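Long-range contact in geranyltranstransferase (Thermotoga maritima, PDB 2FTZ), which probably catalyses the head-to-tail condensation of geranyl diphosphate with isopentenyl diphosphate to make farnesyl diphosphate: residues E76-A81 / F121-Q126. Residues are numbered along the deposited sequence; the frame is centred on the assembly and turned at random.
Sequences ELFHTA and FLAFSQ
The methyl of Ala123 fills the shallow hollow between Leu77 and Phe78, its CB lying 3.8 Å from the backbone N of Phe78 and 4.0 Å from CB of Leu77. Alanine suits this place because its small methyl lets the backbones come close, the CA atoms of Leu77 and Ala123 being 5.4 Å apart. The two antiparallel segments (167°) pass with axes 8.3 Å apart, and larger side chains flank this narrow point. On one flank Leu77 reaches across: CD1 lies 4.1 Å from the carbonyl C of Leu122 and, in one of the two conformers of Gln126, 4.2 Å from its CG, so this one methyl sits in the groove between Leu122 and Gln126, one turn apart. Leu26 of helix 19-26 lies against both Leu77 and Leu122. On the other flank Phe78 has CG anti to its backbone N (chi1 -164°), which carries the ring alongside Ala123, with the alanine CB at the ring edge. Farther out, CE2 of Phe124 also comes up at the edge of the Phe78 ring, near its plane, 4.3 Å from CE2 of Phe78. No hydrogen bond crosses the contact; Thr80 instead turns its OG1 back to Glu76 O, 2.7 Å away, sharing that carbonyl with its own backbone N from the opposite face. Beyond the pair, Phe124 stacks on Phe124 of the second subunit, and Phe121 of that subunit meets Phe78, continuing the aromatic packing into the dimer interface. The contact joins helix 109-127 to helix 69-87, which runs towards the DDLPPID sequence, probably the first aspartate-rich motif of the all-helical prenyl synthase fold, as in relatives.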
loop_
_atom_site.group_PDB
_atom_site.type_symbol
_atom_site.label_atom_id
_atom_site.label_comp_id
_atom_site.label_asym_id
_atom_site.label_seq_id
_atom_site.Cartn_x
_atom_site.Cartn_y
_atom_site.Cartn_z
ATOM N N GLU A 76 0.846 -13.393 -2.708
ATOM C CA GLU A 76 1.850 -13.402 -3.744
ATOM C C GLU A 76 2.028 -12.022 -4.406
ATOM O O GLU A 76 3.136 -11.632 -4.755
ATOM C CB GLU A 76 1.503 -14.443 -4.783
ATOM C CG GLU A 76 2.649 -14.744 -5.768
ATOM C CD GLU A 76 3.954 -15.314 -5.160
ATOM O OE1 GLU A 76 4.115 -15.610 -3.936
ATOM O OE2 GLU A 76 4.918 -15.341 -5.929
ATOM N N LEU A 77 0.937 -11.299 -4.581
ATOM C CA LEU A 77 0.976 -9.942 -5.184
ATOM C C LEU A 77 1.731 -9.028 -4.235
ATOM O O LEU A 77 2.567 -8.238 -4.637
ATOM C CB LEU A 77 -0.459 -9.432 -5.435
ATOM C CG LEU A 77 -1.295 -10.034 -6.569
ATOM C CD1 LEU A 77 -2.724 -9.441 -6.595
ATOM C CD2 LEU A 77 -0.598 -9.856 -7.897
ATOM N N PHE A 78 1.446 -9.170 -2.956
ATOM C CA PHE A 78 2.135 -8.373 -1.929
ATOM C C PHE A 78 3.625 -8.658 -1.896
ATOM O O PHE A 78 4.462 -7.733 -1.903
ATOM C CB PHE A 78 1.532 -8.610 -0.551
ATOM C CG PHE A 78 1.941 -7.555 0.454
ATOM C CD1 PHE A 78 3.081 -7.703 1.196
ATOM C CD2 PHE A 78 1.191 -6.399 0.616
ATOM C CE1 PHE A 78 3.472 -6.699 2.104
ATOM C CE2 PHE A 78 1.576 -5.416 1.549
ATOM C CZ PHE A 78 2.683 -5.569 2.267
ATOM N N HIS A 79 3.966 -9.941 -1.866
ATOM C CA HIS A 79 5.341 -10.383 -1.968
ATOM C C HIS A 79 6.044 -9.781 -3.179
ATOM O O HIS A 79 7.168 -9.246 -3.034
ATOM C CB HIS A 79 5.366 -11.921 -2.018
ATOM C CG HIS A 79 6.718 -12.509 -2.152
ATOM N ND1 HIS A 79 7.739 -12.233 -1.264
ATOM C CD2 HIS A 79 7.222 -13.365 -3.068
ATOM C CE1 HIS A 79 8.814 -12.887 -1.651
ATOM N NE2 HIS A 79 8.530 -13.568 -2.741
ATOM N N THR A 80 5.417 -9.911 -4.365
ATOM C CA THR A 80 5.939 -9.287 -5.597
ATOM C C THR A 80 6.263 -7.806 -5.438
ATOM O O THR A 80 7.373 -7.349 -5.808
ATOM C CB THR A 80 5.025 -9.499 -6.789
ATOM O OG1 THR A 80 4.705 -10.894 -6.868
ATOM C CG2 THR A 80 5.707 -9.062 -8.133
ATOM N N ALA A 81 5.315 -7.074 -4.889
ATOM C CA ALA A 81 5.461 -5.625 -4.720
ATOM C C ALA A 81 6.676 -5.355 -3.830
ATOM O O ALA A 81 7.469 -4.432 -4.080
ATOM C CB ALA A 81 4.219 -5.047 -4.069
ATOM N N PHE A 121 -1.644 -2.353 -3.695
ATOM C CA PHE A 121 -3.066 -2.001 -3.727
ATOM C C PHE A 121 -3.973 -3.124 -4.269
ATOM O O PHE A 121 -5.049 -3.388 -3.726
ATOM C CB PHE A 121 -3.309 -0.698 -4.499
ATOM C CG PHE A 121 -2.615 0.497 -3.914
ATOM C CD1 PHE A 121 -2.258 0.561 -2.565
ATOM C CD2 PHE A 121 -2.287 1.565 -4.715
ATOM C CE1 PHE A 121 -1.578 1.653 -2.084
ATOM C CE2 PHE A 121 -1.578 2.635 -4.233
ATOM C CZ PHE A 121 -1.269 2.694 -2.897
ATOM N N LEU A 122 -3.519 -3.778 -5.323
ATOM C CA LEU A 122 -4.199 -4.964 -5.818
ATOM C C LEU A 122 -4.262 -6.093 -4.794
ATOM O O LEU A 122 -5.268 -6.789 -4.700
ATOM C CB LEU A 122 -3.593 -5.382 -7.121
ATOM C CG LEU A 122 -3.960 -4.472 -8.302
ATOM C CD1 LEU A 122 -3.218 -4.955 -9.551
ATOM C CD2 LEU A 122 -5.455 -4.356 -8.589
ATOM N N ALA A 123 -3.204 -6.252 -4.001
ATOM C CA ALA A 123 -3.205 -7.267 -2.951
ATOM C C ALA A 123 -4.323 -6.957 -1.960
ATOM O O ALA A 123 -5.072 -7.873 -1.574
ATOM C CB ALA A 123 -1.812 -7.331 -2.275
ATOM N N PHE A 124 -4.391 -5.714 -1.452
ATOM C CA PHE A 124 -5.478 -5.301 -0.573
ATOM C C PHE A 124 -6.853 -5.463 -1.244
ATOM O O PHE A 124 -7.807 -5.896 -0.595
ATOM C CB PHE A 124 -5.314 -3.860 -0.085
ATOM C CG PHE A 124 -4.301 -3.684 1.021
ATOM C CD1 PHE A 124 -4.643 -3.989 2.355
ATOM C CD2 PHE A 124 -2.998 -3.241 0.755
ATOM C CE1 PHE A 124 -3.745 -3.798 3.364
ATOM C CE2 PHE A 124 -2.057 -3.081 1.821
ATOM C CZ PHE A 124 -2.418 -3.389 3.076
ATOM N N SER A 125 -6.963 -5.178 -2.542
ATOM C CA SER A 125 -8.235 -5.341 -3.233
ATOM C C SER A 125 -8.669 -6.822 -3.220
ATOM O O SER A 125 -9.844 -7.135 -3.040
ATOM C CB SER A 125 -8.157 -4.839 -4.678
ATOM O OG SER A 125 -9.407 -5.004 -5.326
ATOM N N GLN A 126 -7.723 -7.731 -3.415
ATOM C CA GLN A 126 -8.054 -9.177 -3.373
ATOM C C GLN A 126 -8.512 -9.610 -2.023
ATOM O O GLN A 126 -9.492 -10.337 -1.950
ATOM C CB GLN A 126 -6.888 -10.021 -3.891
ATOM C CG GLN A 126 -6.710 -9.891 -5.389
ATOM C CD GLN A 126 -7.911 -10.383 -6.196
ATOM O OE1 GLN A 126 -8.279 -11.558 -6.140
ATOM N NE2 GLN A 126 -8.514 -9.475 -6.966
#